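Local coordinates for phosphoribosylaminoimidazole-succinocarboxamide synthase (Saccharomyces cerevisiae, PDB 2CNQ), which catalyses the ATP-dependent joining of aspartate to the carboxylate of CAIR, giving SAICAR in de novo purine biosynthesis, at residues 66-71 with 196-201. Numbering follows the deposited sequence. Where two conformers were deposited one is given.
Sequences KFLSND and VKLYSK
K201 NZ is held by two bonds, one to D71 and one to a water. It donates to D71 OD2 at 2.7 Å in a salt bridge that uses the syn lone pair of that oxygen. D71 OD1 lies farther off, so one oxygen carries the bond. The water accepts from K201 NZ at 2.9 Å and donates to F67 O, bridging the lysine to the backbone. It sits 3.7 Å above the F67 ring, offset toward the rim, on the same side as K201 NZ. The ring is a looser cation-pi partner, its centroid 5.0 Å from K201 NZ, which stands 16° off the normal. K201 CG is anti to the backbone N (chi1 179°) and the chain stays extended to NZ, which carries the ammonium from helix 185-209 to D71 and the water. On the way K201 CE passes 3.7 Å from F67 CE2. L68 is the first residue after helix 53-67 to leave helical phi/psi, and D71 N bonds to L68 O. Neighbouring K66 belongs to the pocket around AMP and aminoimidazole carboxamide ribonucleotide. The F67 side chain, about 11 Å from these ligands, packs beside that pocket. An alanine in place of K201 would probably leave the D71 carboxylate without its counter-charge, the water without its lysine donor, and F67 CE2 and CZ without K201 CG and CE beside them. L68 and L198 cross obliquely, methyl L198 CD2 lying 4.0 Å from L68 CD2 and 3.6 Å from D71 CB. L198 rests on F218 and F220 of strand 211-223 in the mixed sheet.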
# COMPACT_ATOMS: atom_id res chain seq x y z
N LYS A 66 5.69 -12.81 -1.09
CA LYS A 66 6.07 -14.11 -1.53
C LYS A 66 6.28 -14.11 -3.02
O LYS A 66 7.21 -14.73 -3.51
CB LYS A 66 4.99 -15.08 -1.12
CG LYS A 66 5.28 -16.50 -1.51
CD LYS A 66 4.21 -17.46 -1.08
CE LYS A 66 4.05 -17.55 0.43
NZ LYS A 66 5.29 -17.93 1.16
N PHE A 67 5.40 -13.45 -3.76
CA PHE A 67 5.52 -13.37 -5.20
C PHE A 67 6.83 -12.74 -5.61
O PHE A 67 7.43 -13.11 -6.61
CB PHE A 67 4.36 -12.57 -5.73
CG PHE A 67 4.33 -12.44 -7.20
CD1 PHE A 67 3.94 -13.47 -8.01
CD2 PHE A 67 4.66 -11.25 -7.79
CE1 PHE A 67 3.91 -13.29 -9.38
CE2 PHE A 67 4.62 -11.08 -9.14
CZ PHE A 67 4.25 -12.09 -9.93
N LEU A 68 7.26 -11.77 -4.83
CA LEU A 68 8.45 -11.01 -5.11
C LEU A 68 9.62 -11.48 -4.31
O LEU A 68 10.62 -10.80 -4.26
CB LEU A 68 8.19 -9.55 -4.81
CG LEU A 68 7.14 -8.96 -5.69
CD1 LEU A 68 6.87 -7.55 -5.24
CD2 LEU A 68 7.52 -8.98 -7.14
N SER A 69 9.54 -12.63 -3.69
CA SER A 69 10.55 -13.00 -2.71
C SER A 69 11.92 -13.17 -3.34
O SER A 69 12.90 -12.96 -2.67
CB SER A 69 10.17 -14.25 -1.97
OG SER A 69 10.09 -15.32 -2.87
N ASN A 70 11.97 -13.55 -4.60
CA ASN A 70 13.24 -13.66 -5.29
C ASN A 70 13.68 -12.39 -5.94
O ASN A 70 14.77 -12.31 -6.46
CB ASN A 70 13.18 -14.75 -6.34
CG ASN A 70 12.98 -16.10 -5.73
OD1 ASN A 70 13.51 -16.37 -4.66
ND2 ASN A 70 12.20 -16.95 -6.39
N ASP A 71 12.84 -11.37 -5.91
CA ASP A 71 13.11 -10.13 -6.56
C ASP A 71 13.59 -9.08 -5.63
O ASP A 71 14.26 -8.17 -6.05
CB ASP A 71 11.85 -9.63 -7.23
CG ASP A 71 11.32 -10.62 -8.19
OD1 ASP A 71 12.03 -10.89 -9.16
OD2 ASP A 71 10.25 -11.16 -7.94
N VAL A 196 10.20 -0.01 -10.52
CA VAL A 196 9.60 -0.27 -11.80
C VAL A 196 9.68 -1.73 -12.11
O VAL A 196 8.74 -2.29 -12.63
CB VAL A 196 10.23 0.58 -12.89
CG1 VAL A 196 9.88 0.08 -14.25
CG2 VAL A 196 9.79 2.02 -12.69
N LYS A 197 10.77 -2.37 -11.79
CA LYS A 197 10.90 -3.77 -12.04
C LYS A 197 9.85 -4.56 -11.29
O LYS A 197 9.20 -5.42 -11.84
CB LYS A 197 12.28 -4.22 -11.65
CG LYS A 197 12.59 -5.58 -12.13
CD LYS A 197 13.97 -6.01 -11.77
CE LYS A 197 15.01 -5.32 -12.58
NZ LYS A 197 16.31 -6.04 -12.46
N LEU A 198 9.71 -4.26 -10.01
CA LEU A 198 8.73 -4.95 -9.21
C LEU A 198 7.36 -4.69 -9.73
O LEU A 198 6.56 -5.58 -9.88
CB LEU A 198 8.82 -4.55 -7.76
CG LEU A 198 10.14 -4.81 -7.07
CD1 LEU A 198 10.09 -4.30 -5.67
CD2 LEU A 198 10.50 -6.27 -7.10
N TYR A 199 7.06 -3.44 -9.99
CA TYR A 199 5.77 -3.10 -10.51
C TYR A 199 5.49 -3.84 -11.78
O TYR A 199 4.43 -4.38 -11.94
CB TYR A 199 5.66 -1.61 -10.74
CG TYR A 199 4.47 -1.27 -11.54
CD1 TYR A 199 3.25 -1.14 -10.96
CD2 TYR A 199 4.57 -1.11 -12.89
CE1 TYR A 199 2.14 -0.89 -11.73
CE2 TYR A 199 3.47 -0.86 -13.66
CZ TYR A 199 2.26 -0.75 -13.06
OH TYR A 199 1.22 -0.52 -13.89
N SER A 200 6.41 -3.83 -12.72
CA SER A 200 6.15 -4.44 -13.99
C SER A 200 5.87 -5.90 -13.86
O SER A 200 5.00 -6.41 -14.53
CB SER A 200 7.30 -4.22 -14.93
OG SER A 200 7.25 -2.89 -15.38
N LYS A 201 6.62 -6.58 -13.02
CA LYS A 201 6.38 -7.98 -12.82
C LYS A 201 5.01 -8.20 -12.28
O LYS A 201 4.29 -9.08 -12.72
CB LYS A 201 7.41 -8.53 -11.88
CG LYS A 201 7.23 -9.98 -11.60
CD LYS A 201 8.32 -10.57 -10.76
CE LYS A 201 7.97 -11.96 -10.35
NZ LYS A 201 9.10 -12.69 -9.82
O HOH W 1 7.39 -14.77 -8.76